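Local coordinates for protein kinase containing Z-DNA binding domains (Danio rerio, PDB 4LB6) that binds left-handed Z-DNA through its Zalpha domain and, as a GCN2-type protein kinase, probably phosphorylates the translation initiation factor eIF2alpha, at residues N43-F56 and E60-E71. Residues are numbered along the deposited sequence; the frame is centred on the assembly and turned at random.
Sequences NRHLYSLQASKQVF and EDNKRPVWNLVE. With nucleotides of chain B.
Trp67 of strand 66-69 packs against Leu46 and Tyr47 of helix 39-51, an example of a second-shell aromatic that probably helps to position a first-shell one. Its CB lies 4.2 Å from both Leu46 CD2 and Phe56 O. With CG anti to the carbonyl carbon (chi1 -65°), the indole lies over Leu46, whose CD1 sits almost on the normal of the five-membered ring, a CH-pi contact. Farther out, Trp67 NE1 gives its hydrogen to a water at 2.8 Å, which in turn donates to Asn43 OD1 and to OP1 of DC4 of chain B. On the six-membered ring of Trp67, CE3 meets Val55 CG2 at 3.7 Å and CZ3 approaches Gln50 CB, while the CZ2-CH2 edge points into the face of Tyr47, a T-shaped pair with planes at 83°. The opposite face of Tyr47 lies against C8 of DG5 of chain B, 3.4 Å above the ring plane, and Tyr47 OH donates to OP1 of DC4 of chain B at 2.5 Å. Replacing Trp67 by an alanine is likely to leave Tyr47 without its backing and the water without its indole donor. Beside the indole the strands pair antiparallel: Phe56 and Asn68 exchange backbone hydrogen bonds, and just beyond the paired strands Val70 N bonds to Gln54 O at 3.2 Å. Recognition helix, beta hairpin and a tyrosine packed on guanine are the hallmark of the winged helix-turn-helix Zalpha fold bound to Z-DNA.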
ATOM      1  N   ASN A  43       0.560   3.844  15.983  1.00 15.96           N
ATOM      2  CA  ASN A  43       1.446   2.724  16.309  1.00 17.52           C
ATOM      3  C   ASN A  43       2.400   3.061  17.461  1.00 20.39           C
ATOM      4  O   ASN A  43       2.665   2.180  18.288  1.00 19.78           O
ATOM      5  CB  ASN A  43       2.275   2.216  15.088  1.00 17.55           C
ATOM      6  CG  ASN A  43       1.666   1.003  14.435  1.00 21.84           C
ATOM      7  OD1 ASN A  43       0.982   0.204  15.070  1.00 19.90           O
ATOM      8  ND2 ASN A  43       1.950   0.833  13.114  1.00 18.85           N
ATOM      9  N   ARG A  44       2.970   4.275  17.494  1.00 17.65           N
ATOM     10  CA  ARG A  44       3.891   4.641  18.597  1.00 21.35           C
ATOM     11  C   ARG A  44       3.156   4.389  19.921  1.00 24.46           C
ATOM     12  O   ARG A  44       3.705   3.766  20.869  1.00 21.18           O
ATOM     13  CB  ARG A  44       4.316   6.145  18.494  1.00 17.87           C
ATOM     14  CG  ARG A  44       5.047   6.781  19.708  1.00 23.12           C
ATOM     15  CD  ARG A  44       5.343   8.284  19.409  1.00 29.80           C
ATOM     16  NE  ARG A  44       5.800   8.390  18.029  1.00 38.89           N
ATOM     17  CZ  ARG A  44       5.271   9.181  17.095  1.00 41.98           C
ATOM     18  NH1 ARG A  44       4.314  10.037  17.398  1.00 36.70           N
ATOM     19  NH2 ARG A  44       5.729   9.132  15.853  1.00 42.69           N
ATOM     20  N   HIS A  45       1.923   4.885  19.986  1.00 20.10           N
ATOM     21  CA  HIS A  45       1.161   4.731  21.239  1.00 21.89           C
ATOM     22  C   HIS A  45       0.716   3.304  21.523  1.00 22.81           C
ATOM     23  O   HIS A  45       0.664   2.925  22.690  1.00 22.42           O
ATOM     24  CB  HIS A  45       0.004   5.749  21.291  1.00 22.76           C
ATOM     25  CG  HIS A  45       0.498   7.148  21.496  1.00 26.04           C
ATOM     26  ND1 HIS A  45       0.984   7.596  22.715  1.00 29.54           N
ATOM     27  CD2 HIS A  45       0.658   8.173  20.629  1.00 33.89           C
ATOM     28  CE1 HIS A  45       1.374   8.852  22.593  1.00 35.60           C
ATOM     29  NE2 HIS A  45       1.182   9.231  21.339  1.00 38.49           N
ATOM     30  N   LEU A  46       0.380   2.514  20.489  1.00 17.63           N
ATOM     31  CA  LEU A  46       0.009   1.116  20.734  1.00 19.06           C
ATOM     32  C   LEU A  46       1.184   0.349  21.343  1.00 26.07           C
ATOM     33  O   LEU A  46       1.016  -0.408  22.329  1.00 25.25           O
ATOM     34  CB  LEU A  46      -0.380   0.441  19.404  1.00 18.16           C
ATOM     35  CG  LEU A  46      -1.820   0.783  18.990  1.00 19.28           C
ATOM     36  CD1 LEU A  46      -2.038   0.316  17.516  1.00 21.85           C
ATOM     37  CD2 LEU A  46      -2.854   0.117  19.868  1.00 23.79           C
ATOM     38  N   TYR A  47       2.374   0.554  20.766  1.00 22.04           N
ATOM     39  CA  TYR A  47       3.579  -0.150  21.273  1.00 22.49           C
ATOM     40  C   TYR A  47       3.882   0.302  22.695  1.00 27.18           C
ATOM     41  O   TYR A  47       4.195  -0.520  23.584  1.00 29.92           O
ATOM     42  CB  TYR A  47       4.802  -0.014  20.330  1.00 22.45           C
ATOM     43  CG  TYR A  47       4.676  -1.010  19.187  1.00 22.79           C
ATOM     44  CD1 TYR A  47       4.010  -0.661  17.993  1.00 21.32           C
ATOM     45  CD2 TYR A  47       5.081  -2.348  19.361  1.00 26.97           C
ATOM     46  CE1 TYR A  47       3.836  -1.605  16.966  1.00 16.98           C
ATOM     47  CE2 TYR A  47       4.929  -3.296  18.344  1.00 27.69           C
ATOM     48  CZ  TYR A  47       4.280  -2.944  17.158  1.00 19.70           C
ATOM     49  OH  TYR A  47       4.162  -3.896  16.143  1.00 27.25           O
ATOM     50  N   SER A  48       3.771   1.601  22.940  1.00 23.64           N
ATOM     51  CA  SER A  48       3.896   2.117  24.329  1.00 27.64           C
ATOM     52  C   SER A  48       2.862   1.554  25.320  1.00 30.67           C
ATOM     53  O   SER A  48       3.193   1.247  26.488  1.00 30.41           O
ATOM     54  CB  SER A  48       3.817   3.645  24.348  1.00 26.54           C
ATOM     55  OG  SER A  48       3.760   4.080  25.698  1.00 39.27           O
ATOM     56  N   LEU A  49       1.609   1.469  24.884  1.00 29.02           N
ATOM     57  CA  LEU A  49       0.570   0.880  25.734  1.00 26.05           C
ATOM     58  C   LEU A  49       0.786  -0.619  25.930  1.00 29.83           C
ATOM     59  O   LEU A  49       0.367  -1.185  26.931  1.00 34.01           O
ATOM     60  CB  LEU A  49      -0.813   1.091  25.133  1.00 25.82           C
ATOM     61  CG  LEU A  49      -1.340   2.501  25.154  1.00 25.74           C
ATOM     62  CD1 LEU A  49      -2.420   2.752  24.090  1.00 24.64           C
ATOM     63  CD2 LEU A  49      -1.864   2.766  26.578  1.00 30.06           C
ATOM     64  N   GLN A  50       1.370  -1.276  24.943  1.00 28.98           N
ATOM     65  CA  GLN A  50       1.660  -2.689  25.091  1.00 32.60           C
ATOM     66  C   GLN A  50       2.742  -2.863  26.192  1.00 36.96           C
ATOM     67  O   GLN A  50       2.703  -3.800  27.043  1.00 42.11           O
ATOM     68  CB  GLN A  50       2.129  -3.243  23.743  1.00 32.56           C
ATOM     69  CG  GLN A  50       2.798  -4.607  23.818  1.00 40.45           C
ATOM     70  CD  GLN A  50       3.637  -4.912  22.579  1.00 44.22           C
ATOM     71  OE1 GLN A  50       3.288  -5.805  21.822  1.00 49.47           O
ATOM     72  NE2 GLN A  50       4.759  -4.181  22.382  1.00 39.36           N
ATOM     73  N   ALA A  51       3.705  -1.942  26.195  1.00 34.94           N
ATOM     74  CA  ALA A  51       4.829  -2.049  27.123  1.00 39.89           C
ATOM     75  C   ALA A  51       4.275  -1.843  28.509  1.00 39.75           C
ATOM     76  O   ALA A  51       4.795  -2.412  29.459  1.00 47.16           O
ATOM     77  CB  ALA A  51       5.917  -1.026  26.811  1.00 42.63           C
ATOM     78  N   SER A  52       3.197  -1.072  28.619  1.00 43.87           N
ATOM     79  CA  SER A  52       2.589  -0.769  29.923  1.00 43.01           C
ATOM     80  C   SER A  52       1.419  -1.675  30.293  1.00 43.31           C
ATOM     81  O   SER A  52       0.646  -1.371  31.210  1.00 44.05           O
ATOM     82  CB  SER A  52       2.222   0.705  30.045  1.00 43.78           C
ATOM     83  OG  SER A  52       1.152   1.051  29.174  1.00 47.96           O
ATOM     84  N   LYS A  53       1.338  -2.802  29.601  1.00 43.39           N
ATOM     85  CA  LYS A  53       0.356  -3.856  29.830  1.00 47.92           C
ATOM     86  C   LYS A  53      -1.082  -3.400  29.762  1.00 45.65           C
ATOM     87  O   LYS A  53      -1.948  -3.986  30.412  1.00 45.39           O
ATOM     88  CB  LYS A  53       0.594  -4.573  31.176  1.00 52.03           C
ATOM     89  CG  LYS A  53       1.889  -5.351  31.266  1.00 57.07           C
ATOM     90  CD  LYS A  53       1.972  -6.546  30.294  1.00 61.34           C
ATOM     91  CE  LYS A  53       3.116  -7.508  30.678  1.00 68.06           C
ATOM     92  NZ  LYS A  53       3.717  -8.217  29.475  1.00 69.31           N
ATOM     93  N   GLN A  54      -1.356  -2.372  28.961  1.00 40.13           N
ATOM     94  CA  GLN A  54      -2.725  -1.911  28.768  1.00 40.87           C
ATOM     95  C   GLN A  54      -3.406  -2.488  27.498  1.00 38.18           C
ATOM     96  O   GLN A  54      -4.609  -2.614  27.458  1.00 38.99           O
ATOM     97  CB  GLN A  54      -2.759  -0.383  28.761  1.00 40.99           C
ATOM     98  CG  GLN A  54      -2.511   0.217  30.133  1.00 55.80           C
ATOM     99  CD  GLN A  54      -2.330   1.724  30.090  1.00 62.80           C
ATOM    100  OE1 GLN A  54      -1.195   2.219  30.078  1.00 68.05           O
ATOM    101  NE2 GLN A  54      -3.446   2.471  30.070  1.00 60.87           N
ATOM    102  N   VAL A  55      -2.630  -2.839  26.472  1.00 37.71           N
ATOM    103  CA  VAL A  55      -3.150  -3.502  25.286  1.00 36.98           C
ATOM    104  C   VAL A  55      -2.182  -4.629  24.922  1.00 38.02           C
ATOM    105  O   VAL A  55      -1.045  -4.684  25.412  1.00 38.66           O
ATOM    106  CB  VAL A  55      -3.238  -2.548  24.034  1.00 34.93           C
ATOM    107  CG1 VAL A  55      -4.064  -1.260  24.371  1.00 34.16           C
ATOM    108  CG2 VAL A  55      -1.830  -2.203  23.545  1.00 34.21           C
ATOM    109  N   PHE A  56      -2.599  -5.509  24.035  1.00 38.65           N
ATOM    110  CA  PHE A  56      -1.647  -6.531  23.557  1.00 39.74           C
ATOM    111  C   PHE A  56      -1.879  -6.804  22.108  1.00 41.35           C
ATOM    112  O   PHE A  56      -2.948  -6.537  21.571  1.00 40.92           O
ATOM    113  CB  PHE A  56      -1.747  -7.837  24.353  1.00 50.88           C
ATOM    114  CG  PHE A  56      -3.071  -8.540  24.202  1.00 48.77           C
ATOM    115  CD1 PHE A  56      -4.184  -8.065  24.831  1.00 46.13           C
ATOM    116  CD2 PHE A  56      -3.190  -9.662  23.393  1.00 49.81           C
ATOM    117  CE1 PHE A  56      -5.413  -8.709  24.712  1.00 50.26           C
ATOM    118  CE2 PHE A  56      -4.404 -10.306  23.251  1.00 52.81           C
ATOM    119  CZ  PHE A  56      -5.521  -9.828  23.923  1.00 54.56           C
ATOM    120  N   GLU A  60       0.755 -13.016  13.284  1.00 52.36           N
ATOM    121  CA  GLU A  60       0.837 -14.250  12.540  1.00 60.51           C
ATOM    122  C   GLU A  60       1.566 -13.919  11.244  1.00 60.53           C
ATOM    123  O   GLU A  60       1.132 -13.037  10.499  1.00 53.64           O
ATOM    124  CB  GLU A  60      -0.586 -14.749  12.312  1.00 63.06           C
ATOM    125  CG  GLU A  60      -0.778 -15.790  11.262  1.00 68.15           C
ATOM    126  CD  GLU A  60      -2.231 -16.207  11.215  1.00 73.98           C
ATOM    127  OE1 GLU A  60      -3.026 -15.572  11.967  1.00 71.88           O
ATOM    128  OE2 GLU A  60      -2.568 -17.154  10.455  1.00 78.15           O
ATOM    129  N   ASP A  61       2.706 -14.568  11.014  1.00 63.30           N
ATOM    130  CA  ASP A  61       3.509 -14.311   9.825  1.00 66.02           C
ATOM    131  C   ASP A  61       3.769 -12.812   9.568  1.00 70.69           C
ATOM    132  O   ASP A  61       4.168 -12.071  10.487  1.00 66.48           O
ATOM    133  CB  ASP A  61       2.839 -14.978   8.635  1.00 69.95           C
ATOM    134  CG  ASP A  61       2.595 -16.475   8.874  1.00 79.76           C
ATOM    135  OD1 ASP A  61       3.548 -17.271   8.723  1.00 85.32           O
ATOM    136  OD2 ASP A  61       1.453 -16.855   9.217  1.00 82.05           O
ATOM    137  N   ASN A  62       3.535 -12.354   8.334  1.00 75.37           N
ATOM    138  CA  ASN A  62       3.691 -10.919   8.014  1.00 68.28           C
ATOM    139  C   ASN A  62       2.386 -10.120   8.092  1.00 67.19           C
ATOM    140  O   ASN A  62       2.304  -8.983   7.576  1.00 60.40           O
ATOM    141  CB  ASN A  62       4.373 -10.708   6.648  1.00 65.66           C
ATOM    142  CG  ASN A  62       5.896 -10.790   6.738  1.00 67.43           C
ATOM    143  OD1 ASN A  62       6.463 -10.741   7.834  1.00 69.65           O
ATOM    144  ND2 ASN A  62       6.561 -10.893   5.585  1.00 69.34           N
ATOM    145  N   LYS A  63       1.376 -10.699   8.749  1.00 65.20           N
ATOM    146  CA  LYS A  63       0.060 -10.070   8.811  1.00 56.65           C
ATOM    147  C   LYS A  63       0.051  -8.822   9.640  1.00 51.80           C
ATOM    148  O   LYS A  63       0.963  -8.564  10.430  1.00 50.84           O
ATOM    149  CB  LYS A  63      -0.982 -11.039   9.357  1.00 59.46           C
ATOM    150  CG  LYS A  63      -1.327 -12.162   8.432  1.00 62.16           C
ATOM    151  CD  LYS A  63      -2.520 -12.937   8.991  1.00 66.20           C
ATOM    152  CE  LYS A  63      -3.640 -11.941   9.327  1.00 65.34           C
ATOM    153  NZ  LYS A  63      -4.847 -12.517   9.981  1.00 72.30           N
ATOM    154  N   ARG A  64      -0.985  -8.018   9.458  1.00 49.02           N
ATOM    155  CA  ARG A  64      -1.167  -6.883  10.327  1.00 45.85           C
ATOM    156  C   ARG A  64      -1.312  -7.372  11.730  1.00 43.27           C
ATOM    157  O   ARG A  64      -2.152  -8.212  11.983  1.00 43.23           O
ATOM    158  CB  ARG A  64      -2.442  -6.142   9.953  1.00 49.15           C
ATOM    159  CG  ARG A  64      -2.557  -5.900   8.484  1.00 45.17           C
ATOM    160  CD  ARG A  64      -3.490  -4.736   8.246  1.00 32.43           C
ATOM    161  NE  ARG A  64      -2.907  -3.976   7.157  1.00 28.46           N
ATOM    162  CZ  ARG A  64      -3.595  -3.183   6.362  1.00 27.07           C
ATOM    163  NH1 ARG A  64      -4.900  -3.077   6.524  1.00 26.59           N
ATOM    164  NH2 ARG A  64      -2.944  -2.516   5.416  1.00 26.42           N
ATOM    165  N   PRO A  65      -0.522  -6.816  12.654  1.00 40.27           N
ATOM    166  CA  PRO A  65      -0.770  -7.145  14.051  1.00 37.75           C
ATOM    167  C   PRO A  65      -2.193  -6.725  14.373  1.00 39.89           C
ATOM    168  O   PRO A  65      -2.734  -5.814  13.719  1.00 38.72           O
ATOM    169  CB  PRO A  65       0.233  -6.277  14.813  1.00 31.79           C
ATOM    170  CG  PRO A  65       1.368  -6.021  13.781  1.00 39.29           C
ATOM    171  CD  PRO A  65       0.630  -5.916  12.474  1.00 35.44           C
ATOM    172  N   VAL A  66      -2.799  -7.445  15.301  1.00 34.97           N
ATOM    173  CA  VAL A  66      -4.137  -7.124  15.745  1.00 34.43           C
ATOM    174  C   VAL A  66      -4.092  -6.814  17.209  1.00 33.93           C
ATOM    175  O   VAL A  66      -3.546  -7.577  18.014  1.00 44.02           O
ATOM    176  CB  VAL A  66      -5.104  -8.306  15.455  1.00 43.52           C
ATOM    177  CG1 VAL A  66      -6.374  -8.116  16.190  1.00 45.48           C
ATOM    178  CG2 VAL A  66      -5.366  -8.417  13.919  1.00 38.16           C
ATOM    179  N   TRP A  67      -4.711  -5.695  17.577  1.00 34.82           N
ATOM    180  CA  TRP A  67      -4.558  -5.146  18.909  1.00 33.22           C
ATOM    181  C   TRP A  67      -5.850  -5.323  19.699  1.00 36.73           C
ATOM    182  O   TRP A  67      -6.911  -5.283  19.114  1.00 35.81           O
ATOM    183  CB  TRP A  67      -4.215  -3.660  18.801  1.00 27.12           C
ATOM    184  CG  TRP A  67      -2.877  -3.458  18.138  1.00 26.03           C
ATOM    185  CD1 TRP A  67      -2.631  -3.286  16.816  1.00 29.12           C
ATOM    186  CD2 TRP A  67      -1.618  -3.432  18.793  1.00 33.91           C
ATOM    187  NE1 TRP A  67      -1.246  -3.125  16.592  1.00 29.21           N
ATOM    188  CE2 TRP A  67      -0.612  -3.250  17.799  1.00 31.46           C
ATOM    189  CE3 TRP A  67      -1.235  -3.566  20.129  1.00 32.48           C
ATOM    190  CZ2 TRP A  67       0.755  -3.163  18.118  1.00 28.34           C
ATOM    191  CZ3 TRP A  67       0.103  -3.499  20.436  1.00 33.56           C
ATOM    192  CH2 TRP A  67       1.079  -3.302  19.439  1.00 29.11           C
ATOM    193  N   ASN A  68      -5.739  -5.502  21.009  1.00 33.22           N
ATOM    194  CA  ASN A  68      -6.916  -5.446  21.868  1.00 35.72           C
ATOM    195  C   ASN A  68      -6.538  -5.007  23.276  1.00 38.80           C
ATOM    196  O   ASN A  68      -5.371  -4.950  23.636  1.00 33.82           O
ATOM    197  CB  ASN A  68      -7.599  -6.813  21.894  1.00 39.82           C
ATOM    198  CG  ASN A  68      -9.077  -6.718  22.247  1.00 42.25           C
ATOM    199  OD1 ASN A  68      -9.578  -5.639  22.572  1.00 37.44           O
ATOM    200  ND2 ASN A  68      -9.771  -7.853  22.210  1.00 44.21           N
ATOM    201  N   LEU A  69      -7.534  -4.687  24.092  1.00 37.06           N
ATOM    202  CA  LEU A  69      -7.293  -4.392  25.488  1.00 36.70           C
ATOM    203  C   LEU A  69      -6.888  -5.641  26.268  1.00 40.96           C
ATOM    204  O   LEU A  69      -7.416  -6.716  26.066  1.00 45.35           O
ATOM    205  CB  LEU A  69      -8.580  -3.806  26.131  1.00 36.41           C
ATOM    206  CG  LEU A  69      -9.016  -2.451  25.570  1.00 35.37           C
ATOM    207  CD1 LEU A  69     -10.204  -1.926  26.319  1.00 36.27           C
ATOM    208  CD2 LEU A  69      -7.876  -1.426  25.652  1.00 33.99           C
ATOM    209  N   VAL A  70      -5.942  -5.479  27.168  1.00 43.78           N
ATOM    210  CA  VAL A  70      -5.633  -6.505  28.139  1.00 47.75           C
ATOM    211  C   VAL A  70      -6.902  -6.741  28.996  1.00 56.56           C
ATOM    212  O   VAL A  70      -7.579  -5.784  29.359  1.00 51.73           O
ATOM    213  CB  VAL A  70      -4.435  -6.025  28.999  1.00 45.63           C
ATOM    214  CG1 VAL A  70      -4.248  -6.888  30.217  1.00 57.54           C
ATOM    215  CG2 VAL A  70      -3.149  -5.956  28.139  1.00 43.20           C
ATOM    216  N   GLU A  71      -7.266  -7.999  29.243  1.00 67.11           N
ATOM    217  CA  GLU A  71      -8.299  -8.348  30.245  1.00 77.14           C
ATOM    218  C   GLU A  71      -9.659  -7.631  30.194  1.00 84.30           C
ATOM    219  O   GLU A  71      -9.989  -6.939  29.224  1.00 87.63           O
ATOM    220  CB  GLU A  71      -7.716  -8.208  31.644  1.00 76.12           C
ATOM    221  CG  GLU A  71      -6.897  -9.393  32.005  1.00 82.59           C
ATOM    222  CD  GLU A  71      -7.736 -10.658  31.981  1.00 92.34           C
ATOM    223  OE1 GLU A  71      -8.595 -10.829  32.885  1.00 96.79           O
ATOM    224  OE2 GLU A  71      -7.547 -11.472  31.048  1.00 95.21           O
TER
ATOM    225  P    DG B   5       4.702   2.986  11.671  1.00 20.94           P
ATOM    226  OP1  DG B   5       3.338   2.516  11.372  1.00 19.53           O
ATOM    227  OP2  DG B   5       5.271   4.268  11.124  1.00 24.43           O
ATOM    228  O5'  DG B   5       4.868   2.980  13.244  1.00 19.27           O
ATOM    229  C5'  DG B   5       6.121   3.486  13.906  1.00 18.86           C
ATOM    230  C4'  DG B   5       6.109   3.139  15.376  1.00 15.97           C
ATOM    231  O4'  DG B   5       6.030   1.725  15.589  1.00 20.37           O
ATOM    232  C3'  DG B   5       7.465   3.530  16.043  1.00 21.51           C
ATOM    233  O3'  DG B   5       7.202   4.835  16.576  1.00 24.59           O
ATOM    234  C2'  DG B   5       7.583   2.530  17.160  1.00 20.17           C
ATOM    235  C1'  DG B   5       6.801   1.295  16.725  1.00 21.22           C
ATOM    236  N9   DG B   5       7.552   0.128  16.243  1.00 20.81           N
ATOM    237  C8   DG B   5       7.399  -1.136  16.733  1.00 19.57           C
ATOM    238  N7   DG B   5       8.095  -2.058  16.087  1.00 19.39           N
ATOM    239  C5   DG B   5       8.814  -1.341  15.136  1.00 17.02           C
ATOM    240  C6   DG B   5       9.699  -1.827  14.130  1.00 18.09           C
ATOM    241  O6   DG B   5      10.042  -2.990  13.932  1.00 21.67           O
ATOM    242  N1   DG B   5      10.175  -0.821  13.285  1.00 17.84           N
ATOM    243  C2   DG B   5       9.764   0.497  13.388  1.00 17.21           C
ATOM    244  N2   DG B   5      10.274   1.362  12.469  1.00 17.99           N
ATOM    245  N3   DG B   5       8.895   0.927  14.350  1.00 14.95           N
ATOM    246  C4   DG B   5       8.448  -0.029  15.170  1.00 18.23           C
ATOM    247  P    DG B   3       0.724  -4.354   6.626  1.00 26.95           P
ATOM    248  OP1  DG B   3       0.024  -5.537   6.010  1.00 28.98           O
ATOM    249  OP2  DG B   3       0.041  -3.171   7.161  1.00 37.37           O
ATOM    250  O5'  DG B   3       1.482  -5.133   7.818  1.00 25.66           O
ATOM    251  C5'  DG B   3       2.382  -4.372   8.674  1.00 22.70           C
ATOM    252  C4'  DG B   3       3.234  -5.301   9.497  1.00 23.26           C
ATOM    253  O4'  DG B   3       3.986  -6.285   8.664  1.00 22.98           O
ATOM    254  C3'  DG B   3       4.217  -4.516  10.404  1.00 21.20           C
ATOM    255  O3'  DG B   3       3.560  -4.303  11.712  1.00 22.77           O
ATOM    256  C2'  DG B   3       5.336  -5.581  10.588  1.00 21.56           C
ATOM    257  C1'  DG B   3       5.261  -6.491   9.309  1.00 19.91           C
ATOM    258  N9   DG B   3       6.250  -6.278   8.227  1.00 21.32           N
ATOM    259  C8   DG B   3       6.981  -7.244   7.585  1.00 22.78           C
ATOM    260  N7   DG B   3       7.754  -6.785   6.645  1.00 25.16           N
ATOM    261  C5   DG B   3       7.474  -5.410   6.597  1.00 21.69           C
ATOM    262  C6   DG B   3       8.010  -4.443   5.747  1.00 22.00           C
ATOM    263  O6   DG B   3       8.801  -4.634   4.840  1.00 20.77           O
ATOM    264  N1   DG B   3       7.511  -3.159   5.987  1.00 16.66           N
ATOM    265  C2   DG B   3       6.547  -2.953   6.938  1.00 15.91           C
ATOM    266  N2   DG B   3       6.141  -1.693   6.977  1.00 16.22           N
ATOM    267  N3   DG B   3       6.001  -3.885   7.767  1.00 20.01           N
ATOM    268  C4   DG B   3       6.570  -5.070   7.567  1.00 18.51           C
ATOM    269  P    DC B   4       3.537  -2.922  12.468  1.00 29.02           P
ATOM    270  OP1  DC B   4       3.168  -3.098  13.936  1.00 27.48           O
ATOM    271  OP2  DC B   4       2.647  -2.010  11.607  1.00 25.05           O
ATOM    272  O5'  DC B   4       4.973  -2.352  12.497  1.00 20.00           O
ATOM    273  C5'  DC B   4       5.356  -1.171  13.348  1.00 15.50           C
ATOM    274  C4'  DC B   4       6.153  -0.116  12.622  1.00 15.11           C
ATOM    275  O4'  DC B   4       7.402  -0.764  12.161  1.00 17.54           O
ATOM    276  C3'  DC B   4       5.460   0.434  11.344  1.00 14.84           C
ATOM    277  O3'  DC B   4       5.711   1.851  11.167  1.00 19.67           O
ATOM    278  C2'  DC B   4       6.182  -0.383  10.207  1.00 13.89           C
ATOM    279  C1'  DC B   4       7.580  -0.409  10.819  1.00 17.07           C
ATOM    280  N1   DC B   4       8.355  -1.496  10.191  1.00 13.21           N
ATOM    281  C2   DC B   4       9.146  -1.205   9.095  1.00 15.23           C
ATOM    282  O2   DC B   4       9.217  -0.062   8.693  1.00 18.17           O
ATOM    283  N3   DC B   4       9.806  -2.219   8.469  1.00 17.00           N
ATOM    284  C4   DC B   4       9.661  -3.484   8.919  1.00 17.18           C
ATOM    285  N4   DC B   4      10.395  -4.421   8.214  1.00 18.52           N
ATOM    286  C5   DC B   4       8.808  -3.819  10.011  1.00 19.55           C
ATOM    287  C6   DC B   4       8.175  -2.790  10.594  1.00 14.41           C
TER
HETATM  288  O   HOH W   1       0.424  -2.392  14.483  1.00 23.37           O
HETATM  289  O   HOH W   2      -4.747  -8.599  20.296  1.00 41.10           O